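Local structure of 1,4-dihydroxy-2-naphthoyl-CoA hydrolase (Synechocystis sp., 4K00) at residues D56-A70 / Q105-L119. The protein hydrolyses 1,4-dihydroxy-2-naphthoyl-CoA to 1,4-dihydroxy-2-naphthoate and CoA, a step in the biosynthesis of phylloquinone (vitamin K1). Numbering follows the deposited sequence. Where two conformers were deposited one is given.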
loop_
_atom_site.group_PDB
_atom_site.type_symbol
_atom_site.label_atom_id
_atom_site.label_comp_id
_atom_site.label_asym_id
_atom_site.label_seq_id
_atom_site.Cartn_x
_atom_site.Cartn_y
_atom_site.Cartn_z
ATOM N N ASP A 56 -11.324 14.862 -19.762
ATOM C CA ASP A 56 -10.897 15.201 -21.124
ATOM C C ASP A 56 -9.451 14.767 -21.357
ATOM O O ASP A 56 -9.061 14.463 -22.490
ATOM C CB ASP A 56 -10.974 16.713 -21.370
ATOM C CG ASP A 56 -12.395 17.230 -21.534
ATOM O OD1 ASP A 56 -13.348 16.425 -21.642
ATOM O OD2 ASP A 56 -12.537 18.475 -21.564
ATOM N N PHE A 57 -8.657 14.782 -20.284
ATOM C CA PHE A 57 -7.249 14.428 -20.357
ATOM C C PHE A 57 -6.849 13.468 -19.253
ATOM O O PHE A 57 -7.521 13.342 -18.228
ATOM C CB PHE A 57 -6.373 15.679 -20.255
ATOM C CG PHE A 57 -6.667 16.689 -21.304
ATOM C CD1 PHE A 57 -6.065 16.607 -22.548
ATOM C CD2 PHE A 57 -7.575 17.707 -21.065
ATOM C CE1 PHE A 57 -6.354 17.530 -23.534
ATOM C CE2 PHE A 57 -7.868 18.638 -22.051
ATOM C CZ PHE A 57 -7.255 18.548 -23.284
ATOM N N ALA A 58 -5.735 12.792 -19.467
ATOM C CA ALA A 58 -5.076 12.103 -18.393
ATOM C C ALA A 58 -3.633 12.578 -18.287
ATOM O O ALA A 58 -3.073 13.109 -19.246
ATOM C CB ALA A 58 -5.147 10.600 -18.612
ATOM N N LEU A 59 -3.048 12.404 -17.110
ATOM C CA LEU A 59 -1.631 12.689 -16.906
ATOM C C LEU A 59 -0.920 11.483 -16.332
ATOM O O LEU A 59 -0.436 11.522 -15.204
ATOM C CB LEU A 59 -1.428 13.848 -15.945
ATOM C CG LEU A 59 -1.726 15.244 -16.467
ATOM C CD1 LEU A 59 -1.891 16.204 -15.295
ATOM C CD2 LEU A 59 -0.611 15.703 -17.389
ATOM N N PRO A 60 -0.860 10.406 -17.110
ATOM C CA PRO A 60 -0.192 9.199 -16.653
ATOM C C PRO A 60 1.306 9.404 -16.482
ATOM O O PRO A 60 1.939 10.159 -17.225
ATOM C CB PRO A 60 -0.442 8.203 -17.774
ATOM C CG PRO A 60 -0.697 9.036 -18.978
ATOM C CD PRO A 60 -1.367 10.286 -18.480
ATOM N N LEU A 61 1.844 8.714 -15.493
ATOM C CA LEU A 61 3.262 8.551 -15.341
ATOM C C LEU A 61 3.671 7.482 -16.353
ATOM O O LEU A 61 3.059 6.419 -16.416
ATOM C CB LEU A 61 3.532 8.183 -13.875
ATOM C CG LEU A 61 4.965 8.038 -13.384
ATOM C CD1 LEU A 61 5.050 8.310 -11.895
ATOM C CD2 LEU A 61 5.457 6.635 -13.699
ATOM N N VAL A 62 4.654 7.786 -17.196
ATOM C CA VAL A 62 5.073 6.863 -18.254
ATOM C C VAL A 62 6.445 6.218 -18.014
ATOM O O VAL A 62 6.826 5.266 -18.703
ATOM C CB VAL A 62 5.076 7.527 -19.646
ATOM C CG1 VAL A 62 3.671 7.983 -20.015
ATOM C CG2 VAL A 62 6.072 8.678 -19.703
ATOM N N HIS A 63 7.179 6.739 -17.046
ATOM C CA HIS A 63 8.475 6.187 -16.683
ATOM C C HIS A 63 8.764 6.536 -15.227
ATOM O O HIS A 63 8.452 7.629 -14.753
ATOM C CB HIS A 63 9.580 6.746 -17.601
ATOM C CG HIS A 63 10.975 6.450 -17.132
ATOM N ND1 HIS A 63 11.607 5.250 -17.385
ATOM C CD2 HIS A 63 11.862 7.203 -16.436
ATOM C CE1 HIS A 63 12.817 5.269 -16.846
ATOM N NE2 HIS A 63 13.001 6.448 -16.275
ATOM N N ALA A 64 9.372 5.590 -14.528
ATOM C CA ALA A 64 9.905 5.836 -13.201
ATOM C C ALA A 64 11.223 5.110 -13.054
ATOM O O ALA A 64 11.417 4.020 -13.625
ATOM C CB ALA A 64 8.925 5.371 -12.132
ATOM N N SER A 65 12.144 5.713 -12.310
ATOM C CA SER A 65 13.347 5.010 -11.903
ATOM C C SER A 65 13.812 5.507 -10.552
ATOM O O SER A 65 13.507 6.633 -10.153
ATOM C CB SER A 65 14.461 5.194 -12.936
ATOM O OG SER A 65 14.961 6.517 -12.913
ATOM N N ILE A 66 14.549 4.654 -9.854
ATOM C CA ILE A 66 15.063 4.990 -8.531
ATOM C C ILE A 66 16.296 4.154 -8.220
ATOM O O ILE A 66 16.332 2.967 -8.527
ATOM C CB ILE A 66 13.964 4.842 -7.453
ATOM C CG1 ILE A 66 14.487 5.200 -6.056
ATOM C CG2 ILE A 66 13.390 3.422 -7.425
ATOM C CD1 ILE A 66 13.371 5.647 -5.130
ATOM N N ASP A 67 17.323 4.796 -7.649
ATOM C CA ASP A 67 18.496 4.092 -7.141
ATOM C C ASP A 67 18.625 4.290 -5.633
ATOM O O ASP A 67 18.403 5.391 -5.126
ATOM C CB ASP A 67 19.767 4.608 -7.812
ATOM C CG ASP A 67 19.723 4.490 -9.325
ATOM O OD1 ASP A 67 19.627 3.366 -9.854
ATOM O OD2 ASP A 67 19.778 5.532 -9.983
ATOM N N PHE A 68 18.987 3.224 -4.930
ATOM C CA PHE A 68 19.049 3.244 -3.474
ATOM C C PHE A 68 20.499 3.192 -3.017
ATOM O O PHE A 68 21.276 2.352 -3.478
ATOM C CB PHE A 68 18.250 2.074 -2.895
ATOM C CG PHE A 68 16.831 2.028 -3.378
ATOM C CD1 PHE A 68 15.847 2.776 -2.754
ATOM C CD2 PHE A 68 16.485 1.268 -4.488
ATOM C CE1 PHE A 68 14.544 2.753 -3.227
ATOM C CE2 PHE A 68 15.185 1.248 -4.961
ATOM C CZ PHE A 68 14.213 1.977 -4.323
ATOM N N PHE A 69 20.856 4.116 -2.123
ATOM C CA PHE A 69 22.217 4.257 -1.655
ATOM C C PHE A 69 22.341 3.803 -0.196
ATOM O O PHE A 69 23.361 3.252 0.209
ATOM C CB PHE A 69 22.670 5.717 -1.806
ATOM C CG PHE A 69 22.547 6.243 -3.206
ATOM C CD1 PHE A 69 23.130 5.569 -4.263
ATOM C CD2 PHE A 69 21.840 7.403 -3.468
ATOM C CE1 PHE A 69 23.013 6.040 -5.556
ATOM C CE2 PHE A 69 21.725 7.878 -4.761
ATOM C CZ PHE A 69 22.303 7.194 -5.802
ATOM N N ALA A 70 21.305 4.048 0.599
ATOM C CA ALA A 70 21.358 3.751 2.025
ATOM C C ALA A 70 19.940 3.640 2.579
ATOM O O ALA A 70 19.024 4.278 2.058
ATOM C CB ALA A 70 22.129 4.837 2.751
ATOM N N GLN A 105 22.325 12.841 4.896
ATOM C CA GLN A 105 22.692 11.628 4.177
ATOM C C GLN A 105 21.731 11.369 3.018
ATOM O O GLN A 105 20.523 11.273 3.223
ATOM C CB GLN A 105 22.677 10.425 5.115
ATOM C CG GLN A 105 23.088 9.127 4.448
ATOM C CD GLN A 105 22.942 7.931 5.365
ATOM O OE1 GLN A 105 22.097 7.914 6.266
ATOM N NE2 GLN A 105 23.759 6.921 5.138
ATOM N N LEU A 106 22.286 11.234 1.815
ATOM C CA LEU A 106 21.516 10.856 0.631
ATOM C C LEU A 106 21.145 9.371 0.637
ATOM O O LEU A 106 22.013 8.486 0.635
ATOM C CB LEU A 106 22.317 11.175 -0.635
ATOM C CG LEU A 106 21.603 10.891 -1.958
ATOM C CD1 LEU A 106 20.477 11.889 -2.190
ATOM C CD2 LEU A 106 22.610 10.940 -3.095
ATOM N N LEU A 107 19.849 9.106 0.615
ATOM C CA LEU A 107 19.340 7.736 0.663
ATOM C C LEU A 107 19.031 7.175 -0.735
ATOM O O LEU A 107 19.232 5.986 -0.993
ATOM C CB LEU A 107 18.089 7.702 1.523
ATOM C CG LEU A 107 18.256 8.255 2.933
ATOM C CD1 LEU A 107 16.922 8.217 3.670
ATOM C CD2 LEU A 107 19.320 7.470 3.676
ATOM N N ALA A 108 18.522 8.029 -1.614
ATOM C CA ALA A 108 18.025 7.597 -2.921
ATOM C C ALA A 108 17.928 8.780 -3.874
ATOM O O ALA A 108 17.741 9.915 -3.451
ATOM C CB ALA A 108 16.659 6.924 -2.789
ATOM N N ARG A 109 18.057 8.497 -5.169
ATOM C CA ARG A 109 17.707 9.446 -6.227
ATOM C C ARG A 109 16.674 8.776 -7.137
ATOM O O ARG A 109 16.660 7.550 -7.272
ATOM C CB ARG A 109 18.944 9.827 -7.054
ATOM C CG ARG A 109 19.439 8.703 -7.961
ATOM C CD ARG A 109 20.637 9.096 -8.811
ATOM N NE ARG A 109 21.098 7.960 -9.603
ATOM C CZ ARG A 109 22.103 7.996 -10.469
ATOM N NH1 ARG A 109 22.782 9.115 -10.664
ATOM N NH2 ARG A 109 22.431 6.900 -11.144
ATOM N N ALA A 110 15.805 9.574 -7.748
ATOM C CA ALA A 110 14.742 9.024 -8.587
ATOM C C ALA A 110 14.332 10.009 -9.679
ATOM O O ALA A 110 14.653 11.207 -9.618
ATOM C CB ALA A 110 13.529 8.649 -7.737
ATOM N N GLN A 111 13.631 9.481 -10.680
ATOM C CA GLN A 111 13.003 10.281 -11.722
ATOM C C GLN A 111 11.631 9.705 -12.027
ATOM O O GLN A 111 11.443 8.490 -11.975
ATOM C CB GLN A 111 13.835 10.265 -12.991
ATOM C CG GLN A 111 15.134 11.033 -12.892
ATOM C CD GLN A 111 15.785 11.253 -14.250
ATOM O OE1 GLN A 111 15.478 10.559 -15.222
ATOM N NE2 GLN A 111 16.703 12.219 -14.317
ATOM N N THR A 112 10.662 10.580 -12.289
ATOM C CA THR A 112 9.399 10.170 -12.901
ATOM C C THR A 112 9.096 11.069 -14.104
ATOM O O THR A 112 9.375 12.256 -14.070
ATOM C CB THR A 112 8.227 10.214 -11.894
ATOM O OG1 THR A 112 8.072 11.535 -11.357
ATOM C CG2 THR A 112 8.448 9.235 -10.739
ATOM N N HIS A 113 8.570 10.484 -15.176
ATOM C CA HIS A 113 8.158 11.225 -16.363
ATOM C C HIS A 113 6.653 11.074 -16.522
ATOM O O HIS A 113 6.088 9.983 -16.299
ATOM C CB HIS A 113 8.807 10.677 -17.639
ATOM C CG HIS A 113 10.304 10.700 -17.645
ATOM N ND1 HIS A 113 11.062 11.164 -16.590
ATOM C CD2 HIS A 113 11.186 10.304 -18.592
ATOM C CE1 HIS A 113 12.346 11.050 -16.887
ATOM N NE2 HIS A 113 12.448 10.537 -18.097
ATOM N N HIS A 114 6.025 12.157 -16.944
ATOM C CA HIS A 114 4.577 12.275 -16.979
ATOM C C HIS A 114 4.191 12.894 -18.309
ATOM O O HIS A 114 4.848 13.834 -18.793
ATOM C CB HIS A 114 4.085 13.202 -15.862
ATOM C CG HIS A 114 4.656 12.896 -14.513
ATOM N ND1 HIS A 114 3.882 12.442 -13.468
ATOM C CD2 HIS A 114 5.917 13.003 -14.030
ATOM C CE1 HIS A 114 4.644 12.280 -12.400
ATOM N NE2 HIS A 114 5.886 12.601 -12.719
ATOM N N VAL A 115 3.118 12.393 -18.905
ATOM C CA VAL A 115 2.673 12.934 -20.161
ATOM C C VAL A 115 1.195 13.256 -20.103
ATOM O O VAL A 115 0.428 12.626 -19.369
ATOM C CB VAL A 115 2.937 11.979 -21.331
ATOM C CG1 VAL A 115 4.410 11.601 -21.397
ATOM C CG2 VAL A 115 2.056 10.747 -21.215
ATOM N N CYS A 116 0.806 14.259 -20.873
ATOM C CA CYS A 116 -0.587 14.605 -20.998
ATOM C C CYS A 116 -1.150 13.944 -22.241
ATOM O O CYS A 116 -0.591 14.092 -23.325
ATOM C CB CYS A 116 -0.736 16.114 -21.086
ATOM S SG CYS A 116 -2.440 16.673 -21.217
ATOM N N ILE A 117 -2.249 13.209 -22.073
ATOM C CA ILE A 117 -2.943 12.607 -23.207
ATOM C C ILE A 117 -4.423 12.982 -23.223
ATOM O O ILE A 117 -5.070 13.079 -22.175
ATOM C CB ILE A 117 -2.811 11.072 -23.220
ATOM C CG1 ILE A 117 -3.305 10.474 -21.903
ATOM C CG2 ILE A 117 -1.368 10.666 -23.465
ATOM C CD1 ILE A 117 -3.335 8.960 -21.878
ATOM N N ALA A 118 -4.942 13.197 -24.422
ATOM C CA ALA A 118 -6.369 13.400 -24.610
ATOM C C ALA A 118 -7.078 12.056 -24.568
ATOM O O ALA A 118 -6.571 11.065 -25.093
ATOM C CB ALA A 118 -6.631 14.100 -25.926
ATOM N N LEU A 119 -8.240 12.025 -23.923
ATOM C CA LEU A 119 -9.043 10.807 -23.828
ATOM C C LEU A 119 -10.277 10.958 -24.704
ATOM O O LEU A 119 -10.750 12.071 -24.927
ATOM C CB LEU A 119 -9.465 10.564 -22.374
ATOM C CG LEU A 119 -8.341 10.370 -21.361
ATOM C CD1 LEU A 119 -8.900 10.284 -19.946
ATOM C CD2 LEU A 119 -7.528 9.129 -21.705
HETATM O O HOH W 1 0.921 12.549 -13.120
HETATM O O HOH W 2 15.301 7.722 -15.341
#
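Strands 61-68 and 106-115 run antiparallel, their axes 4.5 Å apart at closest approach, and the pairing slips by one residue at a classic beta bulge where Val62 and His63 both face His113. Both bulge residues bond the backbone of His113: its O accepts from Val62 N and its N donates to His63 O. The two histidine side chains lie side by side and point the same way, the ring planes inclined at 48°, with His63 CD2 over the centre of the His113 ring, 3.8 Å from His113 NE2. A water joins His63 NE2 to Ser65 OG and Gln111 OE1, Gln111 NE2 bonds Asp95 OD1, and His63 ND1 bonds Asp67 of the second subunit. On the same face, Asp67 OD2 forms a salt bridge with Arg109, taking a 2.8 Å bond from Arg109 NE on the anti side of the carboxylate and a weak one from Arg109 NH2, while OD1 bonds His63 ND1 of the second subunit. Arg109 leaves the backbone with CG between N and the carbonyl carbon (chi1 72°) and then runs extended, which brings NE within bonding distance of OD2, the carboxylate and guanidinium planes turned 51° apart, and lays CG and CD near Phe69 CZ. Val62, itself a bulge residue, presses CG1 against Val115 CG2 at 3.4 Å, tighter than usual van der Waals contact. The other face is mostly apolar: Ile66 CB meets Ala110 CB at 3.8 Å under helix 26-43, and the Leu61 side chain crosses that of Thr112 at about a right angle, CD1 touching CB and CG2. Its polar exception is Thr112 OG1 and His114 NE2, which share a 2.8 Å hydrogen bond; Tyr96 also bonds OG1, and a water ties His114 ND1 to Leu59 O. Residues 63-67 pair antiparallel with a strand of the second subunit, continuing the sheet across the interface: the curved antiparallel sheet around a long helix that defines the hotdog fold of 4-hydroxybenzoyl-CoA thioesterases.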